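Local coordinates for uncharacterized protein (Eubacterium rectale, PDB 5COZ) that is of unknown function but probably carries a domain resembling the regulatory protein YycH and may be a membrane-anchored lipoprotein, at residues I51-S56 / F217-G222; K82-I87 / D116-R121; V93-H98 / D110-Q115; E185-Y190 / Y212-F217. One frame throughout, in Å; residues are numbered along the deposited sequence. Where two conformers were deposited one is given.

Contact 1. Residues I51-S56 / F217-G222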
loop_
_atom_site.group_PDB
_atom_site.type_symbol
_atom_site.label_atom_id
_atom_site.label_comp_id
_atom_site.label_asym_id
_atom_site.label_seq_id
_atom_site.Cartn_x
_atom_site.Cartn_y
_atom_site.Cartn_z
ATOM N N ILE A 51 3.283 -13.453 1.661
ATOM C CA ILE A 51 3.917 -13.617 2.975
ATOM C C ILE A 51 5.207 -12.780 3.007
ATOM O O ILE A 51 5.945 -12.801 3.992
ATOM C CB ILE A 51 4.099 -15.093 3.436
ATOM C CG1 ILE A 51 4.873 -15.966 2.429
ATOM C CG2 ILE A 51 2.711 -15.678 3.702
ATOM C CD1 ILE A 51 6.403 -15.835 2.530
ATOM N N TRP A 52 5.484 -12.060 1.901
ATOM C CA TRP A 52 6.529 -11.029 1.850
ATOM C C TRP A 52 7.874 -11.645 2.228
ATOM O O TRP A 52 8.205 -12.702 1.685
ATOM C CB TRP A 52 6.103 -9.832 2.740
ATOM C CG TRP A 52 4.711 -9.355 2.408
ATOM C CD1 TRP A 52 3.556 -9.644 3.085
ATOM C CD2 TRP A 52 4.332 -8.513 1.305
ATOM N NE1 TRP A 52 2.478 -9.023 2.474
ATOM C CE2 TRP A 52 2.928 -8.338 1.370
ATOM C CE3 TRP A 52 5.034 -7.959 0.219
ATOM C CZ2 TRP A 52 2.223 -7.585 0.421
ATOM C CZ3 TRP A 52 4.339 -7.191 -0.709
ATOM C CH2 TRP A 52 2.948 -7.042 -0.626
ATOM N N ASP A 53 8.636 -11.022 3.144
ATOM C CA ASP A 53 9.946 -11.546 3.486
ATOM C C ASP A 53 9.947 -12.249 4.849
ATOM O O ASP A 53 11.011 -12.426 5.455
ATOM C CB ASP A 53 10.976 -10.399 3.453
ATOM C CG ASP A 53 11.082 -9.734 2.088
ATOM O OD1 ASP A 53 10.818 -10.406 1.076
ATOM O OD2 ASP A 53 11.422 -8.547 2.035
ATOM N N ALA A 54 8.767 -12.746 5.295
ATOM C CA ALA A 54 8.700 -13.480 6.555
ATOM C C ALA A 54 9.523 -14.764 6.467
ATOM O O ALA A 54 9.459 -15.449 5.444
ATOM C CB ALA A 54 7.249 -13.829 6.857
ATOM N N THR A 55 10.323 -15.058 7.504
ATOM C CA THR A 55 11.207 -16.218 7.433
ATOM C C THR A 55 10.607 -17.450 8.088
ATOM O O THR A 55 11.146 -18.549 7.929
ATOM C CB THR A 55 12.567 -15.914 8.066
ATOM O OG1 THR A 55 12.368 -15.535 9.421
ATOM C CG2 THR A 55 13.336 -14.820 7.328
ATOM N N SER A 56 9.493 -17.284 8.816
ATOM C CA SER A 56 8.835 -18.404 9.463
ATOM C C SER A 56 7.479 -17.972 9.946
ATOM O O SER A 56 7.109 -16.802 9.805
ATOM C CB SER A 56 9.669 -18.941 10.626
ATOM O OG SER A 56 9.518 -18.121 11.766
ATOM N N PHE A 217 6.689 -1.377 0.094
ATOM C CA PHE A 217 6.020 -1.548 1.357
ATOM C C PHE A 217 6.967 -1.545 2.548
ATOM O O PHE A 217 7.625 -2.536 2.826
ATOM C CB PHE A 217 5.211 -2.865 1.302
ATOM C CG PHE A 217 4.289 -2.911 0.102
ATOM C CD1 PHE A 217 3.169 -2.087 0.034
ATOM C CD2 PHE A 217 4.613 -3.680 -1.015
ATOM C CE1 PHE A 217 2.365 -2.067 -1.107
ATOM C CE2 PHE A 217 3.803 -3.669 -2.159
ATOM C CZ PHE A 217 2.669 -2.878 -2.191
ATOM N N PRO A 218 7.031 -0.407 3.263
ATOM C CA PRO A 218 7.869 -0.320 4.483
ATOM C C PRO A 218 7.556 -1.485 5.415
ATOM O O PRO A 218 6.380 -1.822 5.634
ATOM C CB PRO A 218 7.452 1.011 5.096
ATOM C CG PRO A 218 7.132 1.854 3.858
ATOM C CD PRO A 218 6.366 0.886 2.975
ATOM N N ASP A 219 8.615 -2.131 5.935
ATOM C CA ASP A 219 8.390 -3.315 6.724
ATOM C C ASP A 219 9.308 -3.404 7.927
ATOM O O ASP A 219 10.200 -2.572 8.117
ATOM C CB ASP A 219 8.604 -4.554 5.812
ATOM C CG ASP A 219 10.009 -4.870 5.325
ATOM O OD1 ASP A 219 10.862 -3.948 5.291
ATOM O OD2 ASP A 219 10.244 -6.036 4.926
ATOM N N VAL A 220 9.074 -4.434 8.750
ATOM C CA VAL A 220 9.916 -4.743 9.902
ATOM C C VAL A 220 9.811 -6.265 10.056
ATOM O O VAL A 220 8.733 -6.825 9.818
ATOM C CB VAL A 220 9.543 -3.902 11.158
ATOM C CG1 VAL A 220 8.152 -4.228 11.692
ATOM C CG2 VAL A 220 10.600 -4.042 12.255
ATOM N N TYR A 221 10.937 -6.944 10.304
ATOM C CA TYR A 221 10.974 -8.421 10.373
ATOM C C TYR A 221 10.383 -9.043 9.100
ATOM O O TYR A 221 9.777 -10.126 9.137
ATOM C CB TYR A 221 10.308 -8.954 11.651
ATOM C CG TYR A 221 11.049 -8.463 12.873
ATOM C CD1 TYR A 221 12.344 -8.897 13.145
ATOM C CD2 TYR A 221 10.478 -7.523 13.726
ATOM C CE1 TYR A 221 13.069 -8.379 14.219
ATOM C CE2 TYR A 221 11.176 -7.024 14.822
ATOM C CZ TYR A 221 12.469 -7.453 15.062
ATOM O OH TYR A 221 13.163 -6.943 16.119
ATOM N N GLY A 222 10.589 -8.355 7.976
ATOM C CA GLY A 222 10.144 -8.846 6.674
ATOM C C GLY A 222 8.664 -8.735 6.375
ATOM O O GLY A 222 8.245 -9.169 5.308
HETATM O O HOH W 1 12.430 -7.151 3.951
HETATM O O HOH W 2 10.385 -12.768 9.435
#

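Contact 2. Residues K82-I87 / D116-R121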
loop_
_atom_site.group_PDB
_atom_site.type_symbol
_atom_site.label_atom_id
_atom_site.label_comp_id
_atom_site.label_asym_id
_atom_site.label_seq_id
_atom_site.Cartn_x
_atom_site.Cartn_y
_atom_site.Cartn_z
ATOM N N LYS A 82 17.340 14.536 0.565
ATOM C CA LYS A 82 17.224 13.249 -0.135
ATOM C C LYS A 82 16.080 13.318 -1.142
ATOM O O LYS A 82 16.246 12.874 -2.277
ATOM C CB LYS A 82 17.011 12.115 0.847
ATOM C CG LYS A 82 18.217 11.874 1.741
ATOM C CD LYS A 82 17.856 10.845 2.796
ATOM C CE LYS A 82 19.007 10.470 3.693
ATOM N NZ LYS A 82 19.285 11.523 4.701
ATOM N N LEU A 83 14.942 13.938 -0.759
ATOM C CA LEU A 83 13.824 14.089 -1.692
ATOM C C LEU A 83 14.170 15.018 -2.843
ATOM O O LEU A 83 13.753 14.759 -3.977
ATOM C CB LEU A 83 12.583 14.606 -0.972
ATOM C CG LEU A 83 12.005 13.649 0.072
ATOM C CD1 LEU A 83 10.946 14.345 0.891
ATOM C CD2 LEU A 83 11.426 12.381 -0.585
ATOM N N ALA A 84 14.916 16.117 -2.575
ATOM C CA ALA A 84 15.337 17.052 -3.610
ATOM C C ALA A 84 16.275 16.361 -4.611
ATOM O O ALA A 84 16.156 16.631 -5.805
ATOM C CB ALA A 84 16.034 18.267 -2.975
ATOM N N LYS A 85 17.160 15.453 -4.135
ATOM C CA LYS A 85 18.055 14.698 -5.038
ATOM C C LYS A 85 17.206 13.819 -5.978
ATOM O O LYS A 85 17.396 13.819 -7.200
ATOM C CB LYS A 85 19.041 13.839 -4.226
ATOM C CG LYS A 85 20.063 13.087 -5.091
ATOM C CD LYS A 85 20.676 11.919 -4.337
ATOM C CE LYS A 85 21.593 11.062 -5.186
ATOM N NZ LYS A 85 20.841 10.203 -6.139
ATOM N N ALA A 86 16.216 13.123 -5.397
ATOM C CA ALA A 86 15.342 12.227 -6.160
ATOM C C ALA A 86 14.606 12.936 -7.310
ATOM O O ALA A 86 14.615 12.421 -8.432
ATOM C CB ALA A 86 14.336 11.587 -5.216
ATOM N N ILE A 87 13.976 14.108 -7.069
ATOM C CA ILE A 87 13.203 14.788 -8.113
ATOM C C ILE A 87 14.037 15.835 -8.881
ATOM O O ILE A 87 13.477 16.553 -9.707
ATOM C CB ILE A 87 11.883 15.417 -7.576
ATOM C CG1 ILE A 87 12.148 16.557 -6.542
ATOM C CG2 ILE A 87 10.945 14.329 -7.025
ATOM C CD1 ILE A 87 10.965 17.502 -6.345
ATOM N N ASP A 116 7.851 22.485 -9.160
ATOM C CA ASP A 116 8.315 21.342 -8.362
ATOM C C ASP A 116 8.101 21.669 -6.887
ATOM O O ASP A 116 8.187 22.840 -6.498
ATOM C CB ASP A 116 9.807 21.061 -8.596
ATOM C CG ASP A 116 10.220 20.728 -10.014
ATOM O OD1 ASP A 116 9.482 20.004 -10.685
ATOM O OD2 ASP A 116 11.305 21.173 -10.432
ATOM N N SER A 117 7.824 20.658 -6.062
ATOM C CA SER A 117 7.634 20.954 -4.652
ATOM C C SER A 117 7.991 19.791 -3.760
ATOM O O SER A 117 7.962 18.630 -4.180
ATOM C CB SER A 117 6.193 21.367 -4.354
ATOM O OG SER A 117 5.298 20.278 -4.463
ATOM N N ILE A 118 8.350 20.132 -2.515
ATOM C CA ILE A 118 8.565 19.190 -1.434
ATOM C C ILE A 118 7.721 19.648 -0.255
ATOM O O ILE A 118 7.728 20.840 0.061
ATOM C CB ILE A 118 10.054 19.033 -1.059
ATOM C CG1 ILE A 118 10.889 18.515 -2.250
ATOM C CG2 ILE A 118 10.226 18.134 0.208
ATOM C CD1 ILE A 118 12.382 18.575 -1.986
ATOM N N ALA A 119 6.992 18.733 0.399
ATOM C CA ALA A 119 6.222 19.079 1.579
ATOM C C ALA A 119 6.468 18.015 2.603
ATOM O O ALA A 119 6.283 16.832 2.309
ATOM C CB ALA A 119 4.735 19.146 1.239
ATOM N N ILE A 120 6.870 18.416 3.817
ATOM C CA ILE A 120 7.118 17.444 4.869
ATOM C C ILE A 120 6.288 17.826 6.097
ATOM O O ILE A 120 6.375 18.960 6.557
ATOM C CB ILE A 120 8.623 17.303 5.213
ATOM C CG1 ILE A 120 9.425 16.935 3.958
ATOM C CG2 ILE A 120 8.824 16.271 6.342
ATOM C CD1 ILE A 120 10.956 17.011 4.174
ATOM N N ARG A 121 5.498 16.871 6.603
ATOM C CA ARG A 121 4.663 17.030 7.799
ATOM C C ARG A 121 5.134 16.012 8.850
ATOM O O ARG A 121 6.094 15.271 8.606
ATOM C CB ARG A 121 3.175 16.772 7.438
ATOM C CG ARG A 121 2.477 17.841 6.621
ATOM C CD ARG A 121 1.035 17.449 6.310
ATOM N NE ARG A 121 0.153 17.579 7.474
ATOM C CZ ARG A 121 -0.246 16.564 8.238
ATOM N NH1 ARG A 121 0.151 15.324 7.970
ATOM N NH2 ARG A 121 -1.041 16.782 9.277
#

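Contact 3. Residues V93-H98 / D110-Q115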
loop_
_atom_site.group_PDB
_atom_site.type_symbol
_atom_site.label_atom_id
_atom_site.label_comp_id
_atom_site.label_asym_id
_atom_site.label_seq_id
_atom_site.Cartn_x
_atom_site.Cartn_y
_atom_site.Cartn_z
ATOM N N VAL A 93 17.004 28.061 -6.221
ATOM C CA VAL A 93 15.888 28.946 -6.567
ATOM C C VAL A 93 14.605 28.646 -5.777
ATOM O O VAL A 93 13.620 29.379 -5.919
ATOM C CB VAL A 93 15.594 28.962 -8.094
ATOM C CG1 VAL A 93 16.733 29.623 -8.870
ATOM C CG2 VAL A 93 15.298 27.569 -8.637
ATOM N N CYS A 94 14.604 27.598 -4.950
ATOM C CA CYS A 94 13.454 27.228 -4.122
ATOM C C CYS A 94 13.158 28.226 -3.050
ATOM O O CYS A 94 14.098 28.850 -2.532
ATOM C CB CYS A 94 13.687 25.866 -3.499
ATOM S SG CYS A 94 13.295 24.520 -4.609
ATOM N N VAL A 95 11.880 28.335 -2.661
ATOM C CA VAL A 95 11.409 29.151 -1.562
ATOM C C VAL A 95 10.926 28.220 -0.465
ATOM O O VAL A 95 10.066 27.353 -0.695
ATOM C CB VAL A 95 10.298 30.149 -1.998
ATOM C CG1 VAL A 95 9.801 30.977 -0.812
ATOM C CG2 VAL A 95 10.799 31.075 -3.109
ATOM N N GLN A 96 11.466 28.394 0.733
ATOM C CA GLN A 96 11.067 27.622 1.883
ATOM C C GLN A 96 9.912 28.341 2.594
ATOM O O GLN A 96 9.895 29.576 2.696
ATOM C CB GLN A 96 12.280 27.425 2.835
ATOM C CG GLN A 96 12.034 26.564 4.092
ATOM C CD GLN A 96 11.501 27.296 5.333
ATOM O OE1 GLN A 96 11.003 28.433 5.275
ATOM N NE2 GLN A 96 11.632 26.669 6.497
ATOM N N SER A 97 8.973 27.567 3.119
ATOM C CA SER A 97 7.928 28.073 4.009
ATOM C C SER A 97 7.675 27.066 5.103
ATOM O O SER A 97 8.063 25.894 5.002
ATOM C CB SER A 97 6.653 28.489 3.278
ATOM O OG SER A 97 6.167 27.471 2.435
ATOM N N HIS A 98 7.109 27.539 6.211
ATOM C CA HIS A 98 6.869 26.723 7.382
ATOM C C HIS A 98 5.613 27.190 8.130
ATOM O O HIS A 98 5.377 28.401 8.250
ATOM C CB HIS A 98 8.099 26.807 8.309
ATOM C CG HIS A 98 7.865 26.288 9.686
ATOM N ND1 HIS A 98 7.690 27.150 10.761
ATOM C CD2 HIS A 98 7.712 25.014 10.116
ATOM C CE1 HIS A 98 7.480 26.369 11.808
ATOM N NE2 HIS A 98 7.462 25.082 11.466
ATOM N N ASP A 110 9.286 25.185 -2.503
ATOM C CA ASP A 110 8.641 25.295 -3.798
ATOM C C ASP A 110 9.515 25.990 -4.810
ATOM O O ASP A 110 10.132 27.014 -4.510
ATOM C CB ASP A 110 7.336 26.106 -3.619
ATOM C CG ASP A 110 6.271 25.337 -2.873
ATOM O OD1 ASP A 110 5.620 24.481 -3.498
ATOM O OD2 ASP A 110 6.134 25.547 -1.646
ATOM N N ASN A 111 9.562 25.436 -6.018
ATOM C CA ASN A 111 10.213 26.107 -7.134
ATOM C C ASN A 111 9.060 26.672 -7.929
ATOM O O ASN A 111 8.332 25.933 -8.591
ATOM C CB ASN A 111 11.117 25.167 -7.924
ATOM C CG ASN A 111 11.838 25.862 -9.056
ATOM O OD1 ASN A 111 11.446 26.936 -9.505
ATOM N ND2 ASN A 111 12.879 25.237 -9.563
ATOM N N ASN A 112 8.823 27.975 -7.797
ATOM C CA ASN A 112 7.683 28.616 -8.441
ATOM C C ASN A 112 7.845 28.742 -9.980
ATOM O O ASN A 112 6.847 28.940 -10.668
ATOM C CB ASN A 112 7.412 29.971 -7.795
ATOM C CG ASN A 112 7.158 29.879 -6.300
ATOM O OD1 ASN A 112 7.939 30.388 -5.487
ATOM N ND2 ASN A 112 6.100 29.176 -5.899
ATOM N N TYR A 113 9.055 28.547 -10.519
ATOM C CA TYR A 113 9.233 28.593 -11.978
ATOM C C TYR A 113 8.823 27.252 -12.624
ATOM O O TYR A 113 8.099 27.243 -13.623
ATOM C CB TYR A 113 10.690 28.923 -12.350
ATOM C CG TYR A 113 11.211 30.226 -11.784
ATOM C CD1 TYR A 113 11.007 31.431 -12.453
ATOM C CD2 TYR A 113 11.954 30.252 -10.606
ATOM C CE1 TYR A 113 11.501 32.633 -11.948
ATOM C CE2 TYR A 113 12.445 31.448 -10.086
ATOM C CZ TYR A 113 12.226 32.637 -10.766
ATOM O OH TYR A 113 12.706 33.821 -10.261
ATOM N N THR A 114 9.288 26.126 -12.051
ATOM C CA THR A 114 9.043 24.774 -12.590
ATOM C C THR A 114 7.802 24.106 -12.013
ATOM O O THR A 114 7.298 23.155 -12.607
ATOM C CB THR A 114 10.246 23.881 -12.323
ATOM O OG1 THR A 114 10.381 23.723 -10.907
ATOM C CG2 THR A 114 11.531 24.434 -12.927
ATOM N N GLN A 115 7.334 24.571 -10.847
ATOM C CA GLN A 115 6.177 24.047 -10.118
ATOM C C GLN A 115 6.546 22.729 -9.395
ATOM O O GLN A 115 5.654 21.977 -9.021
ATOM C CB GLN A 115 4.915 23.882 -10.997
ATOM C CG GLN A 115 4.460 25.181 -11.672
ATOM C CD GLN A 115 3.227 25.752 -11.030
ATOM O OE1 GLN A 115 3.284 26.404 -9.979
ATOM N NE2 GLN A 115 2.085 25.532 -11.663
HETATM O O HOH W 3 11.035 29.665 -6.763
HETATM O O HOH W 4 7.373 27.426 0.001
#

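Contact 4. Residues E185-Y190 / Y212-F217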
loop_
_atom_site.group_PDB
_atom_site.type_symbol
_atom_site.label_atom_id
_atom_site.label_comp_id
_atom_site.label_asym_id
_atom_site.label_seq_id
_atom_site.Cartn_x
_atom_site.Cartn_y
_atom_site.Cartn_z
ATOM N N GLU A 185 10.984 -7.026 -0.373
ATOM C CA GLU A 185 11.575 -7.261 -1.675
ATOM C C GLU A 185 10.524 -7.141 -2.774
ATOM O O GLU A 185 10.831 -6.593 -3.838
ATOM C CB GLU A 185 12.240 -8.644 -1.725
ATOM C CG GLU A 185 13.416 -8.750 -0.775
ATOM C CD GLU A 185 14.275 -10.001 -0.866
ATOM O OE1 GLU A 185 14.176 -10.741 -1.873
ATOM O OE2 GLU A 185 15.082 -10.216 0.068
ATOM N N LYS A 186 9.283 -7.602 -2.524
ATOM C CA LYS A 186 8.216 -7.494 -3.503
ATOM C C LYS A 186 7.631 -6.082 -3.515
ATOM O O LYS A 186 7.264 -5.526 -2.482
ATOM C CB LYS A 186 7.101 -8.518 -3.235
ATOM C CG LYS A 186 5.915 -8.377 -4.207
ATOM C CD LYS A 186 4.844 -9.408 -3.971
ATOM C CE LYS A 186 3.661 -9.155 -4.891
ATOM N NZ LYS A 186 2.727 -10.346 -4.891
ATOM N N ASN A 187 7.555 -5.510 -4.711
ATOM C CA ASN A 187 6.875 -4.244 -4.920
ATOM C C ASN A 187 5.832 -4.477 -6.021
ATOM O O ASN A 187 5.790 -5.557 -6.641
ATOM C CB ASN A 187 7.862 -3.115 -5.255
ATOM C CG ASN A 187 8.840 -3.482 -6.304
ATOM O OD1 ASN A 187 8.460 -3.691 -7.446
ATOM N ND2 ASN A 187 10.112 -3.645 -5.917
ATOM N N GLU A 188 4.933 -3.530 -6.178
ATOM C CA GLU A 188 3.906 -3.575 -7.207
ATOM C C GLU A 188 4.202 -2.474 -8.205
ATOM O O GLU A 188 4.563 -1.364 -7.815
ATOM C CB GLU A 188 2.504 -3.375 -6.604
ATOM C CG GLU A 188 2.098 -4.529 -5.702
ATOM C CD GLU A 188 0.826 -4.281 -4.918
ATOM O OE1 GLU A 188 0.314 -3.134 -4.916
ATOM O OE2 GLU A 188 0.358 -5.247 -4.266
ATOM N N LEU A 189 4.038 -2.776 -9.478
ATOM C CA LEU A 189 4.304 -1.813 -10.526
ATOM C C LEU A 189 3.030 -1.503 -11.311
ATOM O O LEU A 189 2.389 -2.409 -11.865
ATOM C CB LEU A 189 5.404 -2.367 -11.449
ATOM C CG LEU A 189 5.722 -1.495 -12.689
ATOM C CD1 LEU A 189 6.117 -0.063 -12.303
ATOM C CD2 LEU A 189 6.839 -2.101 -13.506
ATOM N N TYR A 190 2.755 -0.199 -11.467
ATOM C CA TYR A 190 1.615 0.309 -12.229
ATOM C C TYR A 190 2.140 1.093 -13.409
ATOM O O TYR A 190 3.096 1.870 -13.279
ATOM C CB TYR A 190 0.727 1.178 -11.297
ATOM C CG TYR A 190 0.239 0.361 -10.115
ATOM C CD1 TYR A 190 -0.861 -0.479 -10.239
ATOM C CD2 TYR A 190 0.959 0.322 -8.926
ATOM C CE1 TYR A 190 -1.239 -1.337 -9.210
ATOM C CE2 TYR A 190 0.569 -0.507 -7.869
ATOM C CZ TYR A 190 -0.516 -1.351 -8.032
ATOM O OH TYR A 190 -0.932 -2.189 -7.033
ATOM N N TYR A 212 5.998 5.256 -14.804
ATOM C CA TYR A 212 5.919 4.043 -13.992
ATOM C C TYR A 212 5.611 4.452 -12.564
ATOM O O TYR A 212 6.213 5.421 -12.091
ATOM C CB TYR A 212 7.266 3.318 -13.947
ATOM C CG TYR A 212 7.695 2.587 -15.185
ATOM C CD1 TYR A 212 6.961 1.500 -15.669
ATOM C CD2 TYR A 212 8.888 2.905 -15.818
ATOM C CE1 TYR A 212 7.398 0.767 -16.765
ATOM C CE2 TYR A 212 9.352 2.159 -16.900
ATOM C CZ TYR A 212 8.608 1.084 -17.366
ATOM O OH TYR A 212 9.065 0.366 -18.451
ATOM N N VAL A 213 4.755 3.727 -11.857
ATOM C CA VAL A 213 4.503 3.987 -10.438
ATOM C C VAL A 213 4.779 2.716 -9.668
ATOM O O VAL A 213 4.100 1.706 -9.884
ATOM C CB VAL A 213 3.069 4.489 -10.159
ATOM C CG1 VAL A 213 2.806 4.610 -8.644
ATOM C CG2 VAL A 213 2.815 5.831 -10.841
ATOM N N PHE A 214 5.754 2.763 -8.760
ATOM C CA PHE A 214 5.978 1.638 -7.868
ATOM C C PHE A 214 5.345 1.875 -6.543
ATOM O O PHE A 214 5.418 2.983 -6.010
ATOM C CB PHE A 214 7.478 1.430 -7.611
ATOM C CG PHE A 214 8.163 0.865 -8.821
ATOM C CD1 PHE A 214 8.689 1.705 -9.802
ATOM C CD2 PHE A 214 8.353 -0.501 -8.947
ATOM C CE1 PHE A 214 9.339 1.169 -10.926
ATOM C CE2 PHE A 214 8.976 -1.039 -10.081
ATOM C CZ PHE A 214 9.470 -0.197 -11.056
ATOM N N PHE A 215 4.765 0.811 -5.981
ATOM C CA PHE A 215 4.374 0.765 -4.587
ATOM C C PHE A 215 5.352 -0.127 -3.899
ATOM O O PHE A 215 5.455 -1.294 -4.241
ATOM C CB PHE A 215 2.945 0.220 -4.334
ATOM C CG PHE A 215 1.766 1.112 -4.600
ATOM C CD1 PHE A 215 1.905 2.298 -5.327
ATOM C CD2 PHE A 215 0.509 0.774 -4.118
ATOM C CE1 PHE A 215 0.776 3.095 -5.618
ATOM C CE2 PHE A 215 -0.603 1.591 -4.370
ATOM C CZ PHE A 215 -0.462 2.741 -5.108
HETATM N N MSE A 216 6.074 0.439 -2.937
HETATM C CA MSE A 216 6.962 -0.345 -2.075
HETATM C C MSE A 216 6.365 -0.347 -0.697
HETATM O O MSE A 216 5.569 0.523 -0.360
HETATM C CB MSE A 216 8.373 0.198 -2.076
HETATM C CG MSE A 216 8.809 0.488 -3.487
HETATM SE SE MSE A 216 10.531 1.256 -3.555
HETATM C CE MSE A 216 11.342 -0.185 -3.705
ATOM N N PHE A 217 6.689 -1.377 0.094
ATOM C CA PHE A 217 6.020 -1.548 1.357
ATOM C C PHE A 217 6.967 -1.545 2.548
ATOM O O PHE A 217 7.625 -2.536 2.826
ATOM C CB PHE A 217 5.211 -2.865 1.302
ATOM C CG PHE A 217 4.289 -2.911 0.102
ATOM C CD1 PHE A 217 3.169 -2.087 0.034
ATOM C CD2 PHE A 217 4.613 -3.680 -1.015
ATOM C CE1 PHE A 217 2.365 -2.067 -1.107
ATOM C CE2 PHE A 217 3.803 -3.669 -2.159
ATOM C CZ PHE A 217 2.669 -2.878 -2.191
HETATM O O HOH W 5 8.225 -3.311 -1.246
#

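Contact 1. Residues I51-S56 / F217-G222
A type II' beta turn from I51 to A54, in the loop between strands 43-50 and 58-66, presents W52 and D53 to segment 217-222, the last part of strand 211-220 and the turn after it, where F217 meets W52 and G222 meets D53. A54 N closes the turn on I51 O at 3.1 Å. Placing W52 second in the turn requires a positive phi from a residue with a side chain. D53 N donates to G222 O (2.9 Å, N-H...O angle 145°), approaching in the carbonyl plane. G222 suits its place twice over: its own phi is positive, and a beta carbon there would run into D53 O. The same carbonyl oxygen lies 3.4 Å from W52 CB. With CG anti to the carbonyl carbon (chi1 -51°), the indole swings to F217, and CZ3 comes 3.5 Å from CD2 of that ring; the centroids of the six-membered ring of W52 and the F217 ring are 5.1 Å apart and the planes incline at 61°. The contact thus joins a loop of the mixed sheet to the antiparallel sheet that holds strand 211-220. W52 NE1 is held by S302, on strand 295-311 of the mixed sheet. An alanine at W52 is likely to leave F217 without its aromatic neighbour and S302 OG without the indole N-H, opening a gap between the sheets. The carboxylates of D53 and D219 approach to 4.0 Å between their OD2 atoms; a water within hydrogen-bonding distance of both may ease the repulsion, though it has more acceptors in reach than protons. D53 OD2 also accepts the backbone N-H of E185, while a second water links T55 N with Y221 O.

Contact 2. Residues K82-I87 / D116-R121
I118 turns CG1 anti to its carbonyl carbon (chi1 -61°) and extends beyond it (chi2 170°), which carries the CD1 methyl up to the helix backbone at A84. There CD1 lies 3.6 Å from A84 N and 3.8 Å from A84 CB, an approach suited to alanine, whose single methyl keeps the helix surface low. The other branch of I118, CG2, is turned to the neighbouring leucine and touches L83 CD1 at 3.9 Å, so one isoleucine packs on both L83 and A84. L83 CD1 also reaches the end of I120, 4.2 Å from its CD1. One turn further on, I87 sends CD1 down to the strand, where it rests 3.9 Å from the carbonyl oxygen of S117 and beside CG1 of I118. The strand suits this role: I118 and I120 face the helix, while S117 and A119 point away from it. A127 and L256, on two other strands of the same sheet, continue the apolar floor beneath L83. The axes of helix 82-87 and strand 116-120 approach to 9.4 Å, their directions 153° apart and so nearly antiparallel: a helix-on-sheet layer of the alpha+beta kind, with the helix packed on one face of an antiparallel sheet through branched aliphatic side chains.

Contact 3. Residues V93-H98 / D110-Q115
Near the open end of the beta hairpin formed by strands 95-101 and 104-111, V95 and D110 face each other as an antiparallel hydrogen-bonded pair. V95 N donates to D110 O at 2.9 Å (165°), and D110 N returns a bond of equal length to V95 O. Beside them C94 CA makes a CA-H...O contact of 3.4 Å with D110 O. A water ties the polar side of the pair together by bonding V95 O, S97 OG and D110 OD2, which suits an aspartate and a serine at a surface. Just past the pair, N111 forms an Asx turn: its OD1 accepts from Y113 N at 3.1 Å and, weakly, from T114 N. With CG anti to the backbone N (chi1 -178°), the asparagine amide also meets V93, whose CG2 methyl lies 3.5 Å from ND2. A leucine in place of N111 would probably leave Y113 N without its acceptor and the turn freer to shift. A second water bridges the two segments, donating to V93 O at 2.7 Å and accepting from N112 N. V95 CG2 and N112 OD1 come within 3.8 Å, their side chains crossing at about a right angle.

Contact 4. Residues E185-Y190 / Y212-F217
E188, Y190 and F215 form the tight part of this contact, on one face of two paired strands. The Y190 ring turns its edge to F215, with CE2 3.8 Å above the centre of that ring: an edge-to-face pair. Its hydroxyl donates to E188 OE1 at 2.6 Å from above the carboxylate plane, which, with the salt bridge of E188 OE2 to R227, probably restrains the carboxylate. Held so, E188 lies at the edge of F217, with CD 3.6 Å from CZ. On the reverse face L189 CD1 lies over the F214 ring in a CH-pi contact, 3.6 Å from the ring centroid, and N187 OD1 sits at the edge of that ring, while N187 ND2 is bonded to E169 of helix 165-178; F214 is covered further by A168 of the same helix. Packing slackens toward K186, where a water takes over from direct backbone bonds, bonded to K186 O (2.7 Å) and F217 N. The lysine's own end leads away to E48 and N50. Under the tight part the backbones are joined by two hydrogen-bonded pairs, E188 with F215 and Y190 with V213, flanking the non-hydrogen-bonded pair of L189 and F214: a regular antiparallel beta ladder with unlike faces, one of them packed against a helix.

In the fold
All four contacts reach the same antiparallel sheet. Contacts 1 and 4 share F217 and touch: E185 N lies 2.9 Å from D53 OD2, so the strand pairing of contact 4 leads directly to the junction with the mixed sheet. Contacts 2 and 3, centres 11 Å apart, lie farther along the sheet and meet where N111 N comes 3.0 Å from D116 O, carrying the hairpin into the helix-covered strand. The two pairs do not touch; contacts 2 and 4 are about 11 Å apart at their nearest atoms, and contacts 1 and 3 about 24 Å. The sodium ion, bound by Q208 and D210, lies about 12 Å from the side chain of Y212 in contact 4.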